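Long-range contacts in flagellar brake protein YcgR (Escherichia coli K-12, PDB 5Y6G), which acts as a flagellar brake, slowing the motor through its components when its PilZ domain, the part described here, binds cyclic di-GMP: residues A[18-23]-A[61-66]; A[39-44]-A[101-106]; A[72-77]-A[112-117]. One frame throughout, in Å; residues are numbered along the deposited sequence.

Contact 1. Residues A[18-23]-A[61-66]; sequences FCQTKL and QIEVNM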
loop_
_atom_site.group_PDB
_atom_site.type_symbol
_atom_site.label_atom_id
_atom_site.label_comp_id
_atom_site.label_asym_id
_atom_site.label_seq_id
_atom_site.Cartn_x
_atom_site.Cartn_y
_atom_site.Cartn_z
ATOM N N PHE A 18 -1.935 -7.279 3.254
ATOM C CA PHE A 18 -0.716 -6.965 3.983
ATOM C C PHE A 18 0.502 -7.043 3.072
ATOM O O PHE A 18 0.584 -7.908 2.195
ATOM C CB PHE A 18 -0.539 -7.912 5.170
ATOM C CG PHE A 18 -1.575 -7.737 6.244
ATOM C CD1 PHE A 18 -1.372 -6.836 7.274
ATOM C CD2 PHE A 18 -2.750 -8.474 6.227
ATOM C CE1 PHE A 18 -2.315 -6.670 8.267
ATOM C CE2 PHE A 18 -3.700 -8.312 7.220
ATOM C CZ PHE A 18 -3.480 -7.409 8.240
ATOM N N CYS A 19 1.443 -6.127 3.291
ATOM C CA CYS A 19 2.724 -6.092 2.603
ATOM C C CYS A 19 3.842 -6.135 3.637
ATOM O O CYS A 19 3.639 -5.812 4.810
ATOM C CB CYS A 19 2.870 -4.827 1.742
ATOM S SG CYS A 19 1.401 -4.365 0.799
ATOM N N GLN A 20 5.037 -6.523 3.198
ATOM C CA GLN A 20 6.168 -6.551 4.115
ATOM C C GLN A 20 7.467 -6.434 3.334
ATOM O O GLN A 20 7.540 -6.777 2.151
ATOM C CB GLN A 20 6.172 -7.821 4.970
ATOM C CG GLN A 20 6.268 -9.110 4.176
ATOM C CD GLN A 20 6.300 -10.335 5.067
ATOM O OE1 GLN A 20 6.101 -10.238 6.278
ATOM N NE2 GLN A 20 6.557 -11.494 4.473
ATOM N N THR A 21 8.494 -5.946 4.024
ATOM C CA THR A 21 9.826 -5.805 3.455
ATOM C C THR A 21 10.821 -5.721 4.601
ATOM O O THR A 21 10.454 -5.442 5.746
ATOM C CB THR A 21 9.925 -4.575 2.543
ATOM O OG1 THR A 21 11.239 -4.493 1.978
ATOM C CG2 THR A 21 9.633 -3.300 3.323
ATOM N N LYS A 22 12.085 -5.984 4.288
ATOM C CA LYS A 22 13.141 -5.988 5.290
ATOM C C LYS A 22 13.851 -4.639 5.320
ATOM O O LYS A 22 13.981 -3.960 4.298
ATOM C CB LYS A 22 14.150 -7.106 5.016
ATOM C CG LYS A 22 13.549 -8.500 5.030
ATOM C CD LYS A 22 14.616 -9.564 4.823
ATOM C CE LYS A 22 15.613 -9.573 5.968
ATOM N NZ LYS A 22 14.964 -9.923 7.261
ATOM N N LEU A 23 14.297 -4.255 6.510
ATOM C CA LEU A 23 15.022 -3.012 6.712
ATOM C C LEU A 23 16.519 -3.286 6.811
ATOM O O LEU A 23 16.968 -4.432 6.866
ATOM C CB LEU A 23 14.519 -2.295 7.969
ATOM C CG LEU A 23 13.046 -1.881 7.981
ATOM C CD1 LEU A 23 12.729 -1.075 9.233
ATOM C CD2 LEU A 23 12.704 -1.082 6.738
ATOM N N GLN A 61 11.800 -5.332 -4.077
ATOM C CA GLN A 61 10.843 -6.435 -4.074
ATOM C C GLN A 61 10.034 -6.475 -2.777
ATOM O O GLN A 61 10.102 -7.422 -1.991
ATOM C CB GLN A 61 11.557 -7.767 -4.317
ATOM C CG GLN A 61 12.349 -7.817 -5.614
ATOM C CD GLN A 61 11.486 -7.582 -6.843
ATOM O OE1 GLN A 61 10.728 -8.458 -7.262
ATOM N NE2 GLN A 61 11.601 -6.395 -7.430
ATOM N N ILE A 62 9.253 -5.416 -2.564
ATOM C CA ILE A 62 8.283 -5.432 -1.480
ATOM C C ILE A 62 7.256 -6.514 -1.768
ATOM O O ILE A 62 6.710 -6.597 -2.876
ATOM C CB ILE A 62 7.624 -4.054 -1.326
ATOM C CG1 ILE A 62 8.682 -2.988 -1.033
ATOM C CG2 ILE A 62 6.568 -4.088 -0.227
ATOM C CD1 ILE A 62 8.125 -1.584 -0.961
ATOM N N GLU A 63 7.003 -7.368 -0.783
ATOM C CA GLU A 63 6.059 -8.467 -0.949
ATOM C C GLU A 63 4.653 -7.943 -0.684
ATOM O O GLU A 63 4.313 -7.598 0.453
ATOM C CB GLU A 63 6.396 -9.632 -0.024
ATOM C CG GLU A 63 5.577 -10.873 -0.327
ATOM C CD GLU A 63 6.055 -12.092 0.432
ATOM O OE1 GLU A 63 5.403 -12.467 1.430
ATOM O OE2 GLU A 63 7.087 -12.671 0.033
ATOM N N VAL A 64 3.846 -7.870 -1.736
ATOM C CA VAL A 64 2.445 -7.477 -1.639
ATOM C C VAL A 64 1.606 -8.739 -1.775
ATOM O O VAL A 64 1.506 -9.315 -2.864
ATOM C CB VAL A 64 2.068 -6.447 -2.708
ATOM C CG1 VAL A 64 0.604 -6.045 -2.560
ATOM C CG2 VAL A 64 2.979 -5.237 -2.621
ATOM N N ASN A 65 0.995 -9.165 -0.675
ATOM C CA ASN A 65 0.219 -10.402 -0.631
ATOM C C ASN A 65 -1.245 -10.058 -0.891
ATOM O O ASN A 65 -1.957 -9.605 0.009
ATOM C CB ASN A 65 0.408 -11.100 0.711
ATOM C CG ASN A 65 -0.115 -12.523 0.710
ATOM O OD1 ASN A 65 -1.151 -12.816 0.114
ATOM N ND2 ASN A 65 0.603 -13.417 1.379
ATOM N N MET A 66 -1.695 -10.277 -2.130
ATOM C CA MET A 66 -3.061 -9.970 -2.539
ATOM C C MET A 66 -4.010 -11.150 -2.367
ATOM O O MET A 66 -4.984 -11.270 -3.122
ATOM C CB MET A 66 -3.080 -9.482 -3.989
ATOM C CG MET A 66 -2.331 -8.184 -4.212
ATOM S SD MET A 66 -2.965 -6.856 -3.173
ATOM C CE MET A 66 -4.695 -6.855 -3.635
HETATM O O HOH W 1 2.976 -9.311 2.340
HETATM O O HOH W 2 -2.478 -10.133 2.632
HETATM O O HOH W 3 11.354 -6.599 0.319
#
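Q20 and E63 face each other as an antiparallel hydrogen-bonded pair, Q20 N donating to E63 O at 3.0 Å and E63 N to Q20 O, also at 3.0 Å. E63 O carries more than this bond: C19 CA makes a CA-H...O approach to it at 3.1 Å, and a water donates to it. The same water donates to F18 O and so links the two carbonyls; N65 N reaches F18 O in a longer bond. A second water accepts from F18 N and donates to N65 O. A third joins T21 OG1 to Q61 O, where the strands diverge.

On the exposed face the side chains of Q20 and E63 lie side by side, pointing the same way, Q20 extended beyond a CG set between N and C (chi1 60°). Their ends meet in a weak bond, Q20 NE2 to E63 OE1 at 3.4 Å, the amide and carboxylate planes 44° apart; the stronger partner of the carboxylate is H73, through OE2. On the buried face C19 SG lies against both V64 methyls, CG1 at 3.8 Å.

Strand 18-22 is flanked here by strand 28-36, to which C19 and T21 are backbone-bonded, while I62 and V64 bond to F74 and F72 of strand 71-87, with a G1 bulge at Q61 and I62.

Contact 2. Residues A[39-44]-A[101-106]; sequences GGMGAL and FRFLNV. With C2E (9,9'-[(2R,3R,3aS,5S,7aR,9R,10R,10aS,12S,14aR)-3,5,10,12-tetrahydroxy-5,12-dioxidooctahydro-2H,7H-difuro[3,2-d:3',2'-j][1,3,7,9,2,8]tetraoxadiphosphacyclododecine-2,9-diyl]bis(2-amino-1,9-dihydro-6H-purin-6-one)), chain C.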
loop_
_atom_site.group_PDB
_atom_site.type_symbol
_atom_site.label_atom_id
_atom_site.label_comp_id
_atom_site.label_asym_id
_atom_site.label_seq_id
_atom_site.Cartn_x
_atom_site.Cartn_y
_atom_site.Cartn_z
ATOM N N GLY A 39 1.574 3.868 -10.788
ATOM C CA GLY A 39 2.741 4.649 -10.429
ATOM C C GLY A 39 3.285 4.349 -9.044
ATOM O O GLY A 39 4.472 4.570 -8.785
ATOM N N GLY A 40 2.442 3.856 -8.147
ATOM C CA GLY A 40 2.898 3.556 -6.804
ATOM C C GLY A 40 1.799 2.962 -5.953
ATOM O O GLY A 40 0.830 2.391 -6.463
ATOM N N MET A 41 1.963 3.102 -4.639
ATOM C CA MET A 41 0.972 2.585 -3.706
ATOM C C MET A 41 1.069 3.335 -2.385
ATOM O O MET A 41 2.121 3.876 -2.033
ATOM C CB MET A 41 1.159 1.086 -3.460
ATOM C CG MET A 41 2.482 0.769 -2.799
ATOM S SD MET A 41 2.648 -0.993 -2.492
ATOM C CE MET A 41 4.254 -1.031 -1.714
ATOM N N GLY A 42 -0.048 3.357 -1.661
ATOM C CA GLY A 42 -0.096 3.861 -0.303
ATOM C C GLY A 42 -0.319 2.710 0.657
ATOM O O GLY A 42 -0.884 1.677 0.288
ATOM N N ALA A 43 0.122 2.903 1.897
ATOM C CA ALA A 43 0.051 1.847 2.897
ATOM C C ALA A 43 -0.028 2.456 4.291
ATOM O O ALA A 43 0.317 3.620 4.500
ATOM C CB ALA A 43 1.253 0.896 2.803
ATOM N N LEU A 44 -0.480 1.643 5.245
ATOM C CA LEU A 44 -0.626 2.038 6.638
ATOM C C LEU A 44 0.274 1.170 7.504
ATOM O O LEU A 44 0.329 -0.053 7.329
ATOM C CB LEU A 44 -2.083 1.896 7.098
ATOM C CG LEU A 44 -3.131 2.702 6.330
ATOM C CD1 LEU A 44 -4.527 2.421 6.871
ATOM C CD2 LEU A 44 -2.799 4.180 6.412
ATOM N N PHE A 101 4.439 5.388 -1.572
ATOM C CA PHE A 101 5.510 4.789 -2.353
ATOM C C PHE A 101 5.392 5.166 -3.823
ATOM O O PHE A 101 4.294 5.375 -4.346
ATOM C CB PHE A 101 5.498 3.263 -2.242
ATOM C CG PHE A 101 5.868 2.753 -0.892
ATOM C CD1 PHE A 101 7.201 2.557 -0.559
ATOM C CD2 PHE A 101 4.883 2.459 0.041
ATOM C CE1 PHE A 101 7.551 2.081 0.685
ATOM C CE2 PHE A 101 5.216 1.982 1.290
ATOM C CZ PHE A 101 6.558 1.790 1.616
ATOM N N ARG A 102 6.544 5.235 -4.483
ATOM C CA ARG A 102 6.632 5.291 -5.935
ATOM C C ARG A 102 7.330 4.029 -6.422
ATOM O O ARG A 102 8.434 3.711 -5.967
ATOM C CB ARG A 102 7.390 6.538 -6.406
ATOM C CG ARG A 102 7.645 6.571 -7.907
ATOM C CD ARG A 102 8.434 7.808 -8.361
ATOM N NE ARG A 102 9.804 7.850 -7.845
ATOM C CZ ARG A 102 10.886 7.486 -8.531
ATOM N NH1 ARG A 102 10.771 7.041 -9.776
ATOM N NH2 ARG A 102 12.087 7.568 -7.974
ATOM N N PHE A 103 6.680 3.308 -7.332
ATOM C CA PHE A 103 7.258 2.089 -7.878
ATOM C C PHE A 103 8.500 2.396 -8.702
ATOM O O PHE A 103 8.547 3.384 -9.440
ATOM C CB PHE A 103 6.225 1.357 -8.732
ATOM C CG PHE A 103 5.164 0.674 -7.927
ATOM C CD1 PHE A 103 5.497 0.016 -6.756
ATOM C CD2 PHE A 103 3.838 0.697 -8.328
ATOM C CE1 PHE A 103 4.535 -0.615 -6.000
ATOM C CE2 PHE A 103 2.866 0.067 -7.575
ATOM C CZ PHE A 103 3.217 -0.592 -6.408
ATOM N N LEU A 104 9.510 1.543 -8.569
ATOM C CA LEU A 104 10.757 1.651 -9.307
ATOM C C LEU A 104 10.905 0.475 -10.265
ATOM O O LEU A 104 10.335 -0.600 -10.061
ATOM C CB LEU A 104 11.957 1.695 -8.354
ATOM C CG LEU A 104 11.994 2.798 -7.294
ATOM C CD1 LEU A 104 13.150 2.577 -6.329
ATOM C CD2 LEU A 104 12.098 4.168 -7.947
ATOM N N ASN A 105 11.682 0.695 -11.325
ATOM C CA ASN A 105 12.005 -0.353 -12.294
ATOM C C ASN A 105 10.740 -1.028 -12.816
ATOM O O ASN A 105 10.627 -2.255 -12.856
ATOM C CB ASN A 105 12.961 -1.378 -11.683
ATOM C CG ASN A 105 14.183 -0.731 -11.058
ATOM O OD1 ASN A 105 14.715 0.252 -11.580
ATOM N ND2 ASN A 105 14.630 -1.277 -9.930
ATOM N N VAL A 106 9.775 -0.206 -13.225
ATOM C CA VAL A 106 8.497 -0.709 -13.713
ATOM C C VAL A 106 8.646 -1.155 -15.160
ATOM O O VAL A 106 8.396 -0.381 -16.090
ATOM C CB VAL A 106 7.391 0.354 -13.579
ATOM C CG1 VAL A 106 6.032 -0.246 -13.924
ATOM C CG2 VAL A 106 7.391 0.945 -12.178
HETATM P P1 C2E C . 5.706 12.434 -6.140
HETATM O O2P C2E C . 5.486 12.734 -4.578
HETATM O O1P C2E C . 7.151 12.514 -6.450
HETATM O "O5'" C2E C . 5.153 10.968 -6.503
HETATM C "C5'" C2E C . 5.395 10.358 -7.770
HETATM C "C4'" C2E C . 4.476 9.153 -7.981
HETATM O "O4'" C2E C . 4.577 8.240 -6.883
HETATM C "C3'" C2E C . 2.999 9.567 -8.022
HETATM O "O3'" C2E C . 2.586 10.025 -9.310
HETATM C "C2'" C2E C . 2.310 8.241 -7.668
HETATM O "O2'" C2E C . 2.107 7.454 -8.841
HETATM C "C1'" C2E C . 3.322 7.567 -6.726
HETATM N N9 C2E C . 2.839 7.687 -5.348
HETATM C C8 C2E C . 3.395 8.425 -4.344
HETATM N N7 C2E C . 2.688 8.292 -3.259
HETATM C C5 C2E C . 1.640 7.466 -3.502
HETATM C C6 C2E C . 0.569 6.969 -2.719
HETATM O O6 C2E C . 0.448 7.280 -1.544
HETATM N N1 C2E C . -0.321 6.141 -3.307
HETATM C C2 C2E C . -0.181 5.797 -4.618
HETATM N N2 C2E C . -1.102 4.954 -5.183
HETATM N N3 C2E C . 0.807 6.249 -5.356
HETATM C C4 C2E C . 1.727 7.075 -4.842
HETATM P P11 C2E C . 1.265 10.924 -9.510
HETATM O O21 C2E C . 0.000 10.182 -8.839
HETATM O O11 C2E C . 1.008 11.120 -10.953
HETATM O O5A C2E C . 1.503 12.353 -8.804
HETATM C C5A C2E C . 2.539 13.236 -9.236
HETATM C C4A C2E C . 2.864 14.293 -8.177
HETATM O O4A C2E C . 1.676 14.968 -7.754
HETATM C C3A C2E C . 3.464 13.659 -6.916
HETATM O O3A C2E C . 4.885 13.522 -7.000
HETATM C C2A C2E C . 3.094 14.699 -5.848
HETATM O O2A C2E C . 4.106 15.707 -5.784
HETATM C C1A C2E C . 1.763 15.271 -6.357
HETATM N N91 C2E C . 0.652 14.639 -5.636
HETATM C C81 C2E C . -0.255 13.760 -6.154
HETATM N N71 C2E C . -1.098 13.400 -5.232
HETATM C C51 C2E C . -0.787 14.018 -4.066
HETATM C C61 C2E C . -1.342 14.008 -2.762
HETATM O O61 C2E C . -2.322 13.329 -2.495
HETATM N N11 C2E C . -0.755 14.771 -1.815
HETATM C C21 C2E C . 0.339 15.526 -2.120
HETATM N N21 C2E C . 0.909 16.289 -1.135
HETATM N N31 C2E C . 0.861 15.544 -3.323
HETATM C C41 C2E C . 0.337 14.816 -4.314
HETATM O O HOH W 4 6.464 4.822 -10.845
#
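G40 closes the DxSxxG signature of the PilZ domain, begun by D35 and S37; G40 and M41 pair antiparallel with R102 and F101 of the β-barrel in the wall that binds cyclic di-GMP. G39 O accepts F103 N at 2.9 Å, and F101 N gives a straighter bond to M41 O at 2.8 Å (162° at the hydrogen). The return bond, M41 N to F101 O, is longer at 3.3 Å, its donor lying above the carbonyl plane.

A CB on G40 would run into F101 O, and one on G39 into the ligand's O2'. The nucleotide lies close upon this backbone, F101 O coming within 2.9 Å of its N9, while R102 CB meets its sugar oxygen O4'. Hydrogen bonds to the ligand come from R4, R8 and R98, among others.

Beneath the strands, G40 CA stands over one face of the F103 ring, 3.8 Å from its centroid, a CH-pi contact. M41, its CG tucked between the two backbone branches (chi1 64°) and the rest stretched out straight, crosses F103 at about a right angle in an oblique Met-aromatic contact and brings CE over a face of the F101 ring. With an alanine in place of F103, G40 CA would lose its aromatic cover and a gap would probably open beside M41, leaving its thioether freer to turn. At the F101 ring edge, A43 CB approaches CE2 to 4.4 Å.

Contact 3. Residues A[72-77]-A[112-117]; sequences FHFDAQ and RQLQRI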
loop_
_atom_site.group_PDB
_atom_site.type_symbol
_atom_site.label_atom_id
_atom_site.label_comp_id
_atom_site.label_asym_id
_atom_site.label_seq_id
_atom_site.Cartn_x
_atom_site.Cartn_y
_atom_site.Cartn_z
ATOM N N PHE A 72 2.892 -10.675 -4.983
ATOM C CA PHE A 72 3.718 -9.922 -5.913
ATOM C C PHE A 72 4.853 -9.247 -5.154
ATOM O O PHE A 72 4.786 -9.046 -3.939
ATOM C CB PHE A 72 2.889 -8.874 -6.671
ATOM C CG PHE A 72 1.592 -9.405 -7.223
ATOM C CD1 PHE A 72 0.481 -9.547 -6.406
ATOM C CD2 PHE A 72 1.480 -9.755 -8.560
ATOM C CE1 PHE A 72 -0.713 -10.034 -6.907
ATOM C CE2 PHE A 72 0.286 -10.241 -9.068
ATOM C CZ PHE A 72 -0.811 -10.380 -8.240
ATOM N N HIS A 73 5.904 -8.894 -5.892
ATOM C CA HIS A 73 7.069 -8.224 -5.332
ATOM C C HIS A 73 7.447 -7.055 -6.230
ATOM O O HIS A 73 7.666 -7.238 -7.430
ATOM C CB HIS A 73 8.247 -9.192 -5.185
ATOM C CG HIS A 73 7.951 -10.380 -4.321
ATOM N ND1 HIS A 73 7.295 -11.498 -4.791
ATOM C CD2 HIS A 73 8.224 -10.625 -3.017
ATOM C CE1 HIS A 73 7.176 -12.379 -3.813
ATOM N NE2 HIS A 73 7.730 -11.874 -2.726
ATOM N N PHE A 74 7.521 -5.860 -5.648
ATOM C CA PHE A 74 7.773 -4.639 -6.400
ATOM C C PHE A 74 8.882 -3.833 -5.746
ATOM O O PHE A 74 8.961 -3.746 -4.517
ATOM C CB PHE A 74 6.516 -3.765 -6.493
ATOM C CG PHE A 74 5.359 -4.430 -7.173
ATOM C CD1 PHE A 74 4.219 -4.761 -6.460
ATOM C CD2 PHE A 74 5.411 -4.725 -8.523
ATOM C CE1 PHE A 74 3.150 -5.370 -7.083
ATOM C CE2 PHE A 74 4.347 -5.336 -9.153
ATOM C CZ PHE A 74 3.215 -5.659 -8.432
ATOM N N ASP A 75 9.738 -3.242 -6.573
ATOM C CA ASP A 75 10.646 -2.221 -6.082
ATOM C C ASP A 75 9.891 -0.906 -5.934
ATOM O O ASP A 75 8.977 -0.600 -6.707
ATOM C CB ASP A 75 11.842 -2.050 -7.023
ATOM C CG ASP A 75 12.569 -3.355 -7.287
ATOM O OD1 ASP A 75 13.019 -3.567 -8.435
ATOM O OD2 ASP A 75 12.675 -4.176 -6.351
ATOM N N ALA A 76 10.266 -0.134 -4.919
ATOM C CA ALA A 76 9.588 1.130 -4.669
ATOM C C ALA A 76 10.489 2.036 -3.847
ATOM O O ALA A 76 11.390 1.576 -3.142
ATOM C CB ALA A 76 8.248 0.916 -3.955
ATOM N N GLN A 77 10.227 3.335 -3.950
ATOM C CA GLN A 77 10.881 4.349 -3.136
ATOM C C GLN A 77 9.852 4.974 -2.209
ATOM O O GLN A 77 8.788 5.411 -2.660
ATOM C CB GLN A 77 11.531 5.430 -4.005
ATOM C CG GLN A 77 12.091 6.603 -3.205
ATOM C CD GLN A 77 12.908 7.557 -4.058
ATOM O OE1 GLN A 77 14.137 7.534 -4.025
ATOM N NE2 GLN A 77 12.228 8.407 -4.820
ATOM N N ARG A 112 2.047 -4.919 -16.223
ATOM C CA ARG A 112 1.094 -5.991 -16.493
ATOM C C ARG A 112 0.487 -6.501 -15.192
ATOM O O ARG A 112 -0.737 -6.618 -15.060
ATOM C CB ARG A 112 1.787 -7.130 -17.245
ATOM C CG ARG A 112 1.225 -7.416 -18.627
ATOM C CD ARG A 112 1.941 -6.619 -19.712
ATOM N NE ARG A 112 1.754 -5.179 -19.562
ATOM C CZ ARG A 112 2.211 -4.274 -20.423
ATOM N NH1 ARG A 112 2.883 -4.658 -21.499
ATOM N NH2 ARG A 112 1.995 -2.984 -20.208
ATOM N N GLN A 113 1.343 -6.801 -14.211
ATOM C CA GLN A 113 0.866 -7.259 -12.909
ATOM C C GLN A 113 0.027 -6.193 -12.212
ATOM O O GLN A 113 -1.008 -6.502 -11.610
ATOM C CB GLN A 113 2.051 -7.654 -12.027
ATOM C CG GLN A 113 2.876 -8.811 -12.564
ATOM C CD GLN A 113 4.127 -9.067 -11.746
ATOM O OE1 GLN A 113 4.825 -8.134 -11.347
ATOM N NE2 GLN A 113 4.416 -10.337 -11.490
ATOM N N LEU A 114 0.456 -4.930 -12.282
ATOM C CA LEU A 114 -0.249 -3.870 -11.566
ATOM C C LEU A 114 -1.656 -3.667 -12.114
ATOM O O LEU A 114 -2.598 -3.407 -11.354
ATOM C CB LEU A 114 0.553 -2.571 -11.633
ATOM C CG LEU A 114 1.810 -2.549 -10.761
ATOM C CD1 LEU A 114 2.598 -1.271 -10.982
ATOM C CD2 LEU A 114 1.443 -2.700 -9.290
ATOM N N GLN A 115 -1.822 -3.774 -13.434
ATOM C CA GLN A 115 -3.163 -3.698 -14.008
ATOM C C GLN A 115 -4.004 -4.900 -13.598
ATOM O O GLN A 115 -5.207 -4.764 -13.337
ATOM C CB GLN A 115 -3.083 -3.592 -15.530
ATOM C CG GLN A 115 -3.101 -2.161 -16.043
ATOM C CD GLN A 115 -4.390 -1.441 -15.696
ATOM O OE1 GLN A 115 -5.422 -2.074 -15.470
ATOM N NE2 GLN A 115 -4.338 -0.115 -15.646
ATOM N N ARG A 116 -3.391 -6.082 -13.533
ATOM C CA ARG A 116 -4.104 -7.262 -13.050
ATOM C C ARG A 116 -4.674 -7.020 -11.656
ATOM O O ARG A 116 -5.851 -7.291 -11.394
ATOM C CB ARG A 116 -3.170 -8.474 -13.048
ATOM C CG ARG A 116 -3.864 -9.811 -13.259
ATOM C CD ARG A 116 -2.993 -10.973 -12.793
ATOM N NE ARG A 116 -1.685 -10.995 -13.443
ATOM C CZ ARG A 116 -0.686 -11.796 -13.080
ATOM N NH1 ARG A 116 -0.846 -12.641 -12.069
ATOM N NH2 ARG A 116 0.473 -11.752 -13.723
ATOM N N ILE A 117 -3.846 -6.498 -10.748
ATOM C CA ILE A 117 -4.294 -6.242 -9.382
ATOM C C ILE A 117 -5.376 -5.171 -9.365
ATOM O O ILE A 117 -6.363 -5.275 -8.626
ATOM C CB ILE A 117 -3.100 -5.842 -8.497
ATOM C CG1 ILE A 117 -1.987 -6.890 -8.579
ATOM C CG2 ILE A 117 -3.549 -5.645 -7.057
ATOM C CD1 ILE A 117 -0.718 -6.483 -7.863
HETATM O O HOH W 5 5.619 -9.858 -8.742
#
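I117 drives its CD1 methyl onto the F72 ring, 3.6 Å from the centroid and only 11° off the normal, a CH-pi contact almost centred on the face. CG1 sits beside the backbone N (chi1 -54°) with CD1 extended beyond it, which brings the methyl end-on to the ring from the helix. The same methyl also reaches the edge of the F74 ring, so it packs against both phenylalanines. L114 adds to the tight part, running alongside F74 the other way and laying CD2 over a face of that ring, 3.6 Å from F74 CZ.

No direct hydrogen bond joins the two segments here; apolar side chains of strand 71-87 and helix 108-129 pack this C-terminal helix against the β-barrel of the PilZ domain. L36 touches both L114 and I117, and M66 touches both F72 and I117, extending the apolar packing beyond the two segments.

Toward solvent the fit is looser and more polar. Q113 passes both rings with its amide plane nearly perpendicular to them, OE1 coming to 3.6 Å from F74 CE2. Its NE2 gives a weak bond to a water that also accepts from H73 N at 3.0 Å, an indirect tie from helix to strand backbone. Farther out the exposed R116 brings NH1 to the edge of the F72 ring, 4.0 Å from F72 CE2, which lies over a face of the guanidinium, the two planes 65° apart.

How the contacts relate
All three contacts lie in one PilZ domain, and all reach the same curled antiparallel sheet. The centres of contacts 1 and 2 are about 12 Å apart. Contact 3 has its centre about 11 Å from that of contact 1 and about 8 Å from that of contact 2. Along the chain contact 1 interleaves with contact 2, and contact 2 with contact 3, whereas contact 1 closes before contact 3 opens. Strand 71-87 bonds to strand 58-65 of contact 1 on one flank and to strand 93-104 of contact 2 on the other. Inside, I62 meets M41 and F101, and L114 meets F103. The side chains beneath the ligand pocket thus probably form one apolar core with those of the C-terminal helix.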